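PDB 4Q05: esterase E25 from Uncultured bacterium, which probably hydrolyses ester bonds as a dimeric member of the GTSAG motif subfamily of bacterial hormone-sensitive lipases. Local coordinates for residues D238-T242 and Y259-L263. Residues are numbered along the deposited sequence; the frame is centred on the assembly and turned at random.
Sequences DMSKT and YDGFL
The salt bridge between K241 and D260 runs from NZ to OD1 at 2.8 Å, the ammonium group meeting the syn side of the carboxylate 21° out of its plane. A second polar link joins the segments deeper in: Y259 OH donates to the carbonyl O of M239 at 2.7 Å, and that oxygen lies at the edge of the phenol ring, near its plane. Between these two bonds the K241 chain, CG anti to the backbone N (chi1 -157°) and extended from there on, is laid over one ring face of Y259. K241 CG makes a CH-pi contact 3.8 Å from the Y259 ring centroid, displaced toward the rim, and K241 CD comes within 3.5 Å of Y259 CD2. The loop bearing M239 and K241 follows strand 229-235 of the alpha/beta hydrolase sheet, while Y259 and D260 lead into helix 262-271, with G261 as its N-cap residue. With an alanine at Y259, the M239 carbonyl is likely to lose this donor and the K241 methylenes the ring face they lie on. The loop is braced from within: D238 OD1 accepts from S240 N, an Asx turn, and also from S240 OG at 2.6 Å, while D238 OD2 forms a salt bridge with R310. Around the ring, Y246 adds an edge-to-face contact to Y259. On the buried side of the contact, the M239 side chain, bent at chi2 and chi3, swings its CE to 4.2 Å from L263 CD1, a light apolar touch at the start of the helix.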
loop_
_atom_site.group_PDB
_atom_site.type_symbol
_atom_site.label_atom_id
_atom_site.label_comp_id
_atom_site.label_asym_id
_atom_site.label_seq_id
_atom_site.Cartn_x
_atom_site.Cartn_y
_atom_site.Cartn_z
ATOM N N ASP A 238 14.334 6.520 1.501
ATOM C CA ASP A 238 14.782 7.275 2.681
ATOM C C ASP A 238 15.608 6.358 3.557
ATOM O O ASP A 238 15.067 5.450 4.189
ATOM C CB ASP A 238 13.578 7.802 3.473
ATOM C CG ASP A 238 13.981 8.648 4.673
ATOM O OD1 ASP A 238 15.188 8.698 5.014
ATOM O OD2 ASP A 238 13.073 9.260 5.284
ATOM N N MET A 239 16.921 6.581 3.590
ATOM C CA MET A 239 17.798 5.684 4.342
ATOM C C MET A 239 18.187 6.205 5.722
ATOM O O MET A 239 18.993 5.587 6.401
ATOM C CB MET A 239 19.044 5.316 3.538
ATOM C CG MET A 239 18.738 4.679 2.171
ATOM S SD MET A 239 17.501 3.347 2.247
ATOM C CE MET A 239 18.228 2.236 3.459
ATOM N N SER A 240 17.634 7.345 6.131
ATOM C CA SER A 240 17.658 7.690 7.545
ATOM C C SER A 240 16.686 6.723 8.180
ATOM O O SER A 240 15.908 6.082 7.474
ATOM C CB SER A 240 17.211 9.137 7.789
ATOM O OG SER A 240 15.847 9.317 7.452
ATOM N N LYS A 241 16.708 6.607 9.501
ATOM C CA LYS A 241 15.778 5.712 10.148
ATOM C C LYS A 241 14.458 6.441 10.349
ATOM O O LYS A 241 13.997 6.662 11.472
ATOM C CB LYS A 241 16.334 5.157 11.460
ATOM C CG LYS A 241 15.665 3.847 11.854
ATOM C CD LYS A 241 16.235 3.266 13.128
ATOM C CE LYS A 241 15.470 2.000 13.522
ATOM N NZ LYS A 241 15.981 1.443 14.807
ATOM N N THR A 242 13.863 6.823 9.227
ATOM C CA THR A 242 12.589 7.506 9.236
ATOM C C THR A 242 11.635 6.662 8.416
ATOM O O THR A 242 11.913 6.367 7.257
ATOM C CB THR A 242 12.705 8.887 8.588
ATOM O OG1 THR A 242 13.784 9.610 9.192
ATOM C CG2 THR A 242 11.391 9.669 8.735
ATOM N N TYR A 259 17.036 -2.223 10.714
ATOM C CA TYR A 259 17.846 -1.134 10.214
ATOM C C TYR A 259 19.175 -1.100 10.960
ATOM O O TYR A 259 20.211 -0.785 10.377
ATOM C CB TYR A 259 17.107 0.173 10.445
ATOM C CG TYR A 259 17.850 1.414 10.016
ATOM C CD1 TYR A 259 17.697 1.921 8.734
ATOM C CD2 TYR A 259 18.677 2.096 10.900
ATOM C CE1 TYR A 259 18.364 3.072 8.335
ATOM C CE2 TYR A 259 19.350 3.245 10.514
ATOM C CZ TYR A 259 19.191 3.725 9.228
ATOM O OH TYR A 259 19.846 4.868 8.826
ATOM N N ASP A 260 19.135 -1.432 12.249
ATOM C CA ASP A 260 20.296 -1.285 13.126
ATOM C C ASP A 260 21.384 -2.276 12.769
ATOM O O ASP A 260 21.096 -3.391 12.362
ATOM C CB ASP A 260 19.920 -1.496 14.594
ATOM C CG ASP A 260 18.767 -0.609 15.044
ATOM O OD1 ASP A 260 18.628 0.532 14.536
ATOM O OD2 ASP A 260 18.003 -1.065 15.919
ATOM N N GLY A 261 22.633 -1.865 12.953
ATOM C CA GLY A 261 23.762 -2.715 12.637
ATOM C C GLY A 261 24.158 -2.574 11.179
ATOM O O GLY A 261 24.543 -1.491 10.722
ATOM N N PHE A 262 24.055 -3.676 10.446
ATOM C CA PHE A 262 24.543 -3.725 9.076
ATOM C C PHE A 262 23.943 -2.671 8.153
ATOM O O PHE A 262 24.669 -1.948 7.457
ATOM C CB PHE A 262 24.342 -5.109 8.466
ATOM C CG PHE A 262 24.831 -5.198 7.061
ATOM C CD1 PHE A 262 26.182 -5.332 6.796
ATOM C CD2 PHE A 262 23.954 -5.083 6.000
ATOM C CE1 PHE A 262 26.649 -5.387 5.495
ATOM C CE2 PHE A 262 24.415 -5.133 4.696
ATOM C CZ PHE A 262 25.775 -5.286 4.446
ATOM N N LEU A 263 22.618 -2.582 8.128
ATOM C CA LEU A 263 21.974 -1.709 7.157
ATOM C C LEU A 263 22.408 -0.277 7.393
ATOM O O LEU A 263 22.796 0.412 6.463
ATOM C CB LEU A 263 20.451 -1.832 7.224
ATOM C CG LEU A 263 19.696 -0.961 6.225
ATOM C CD1 LEU A 263 20.239 -1.183 4.806
ATOM C CD2 LEU A 263 18.178 -1.217 6.288
#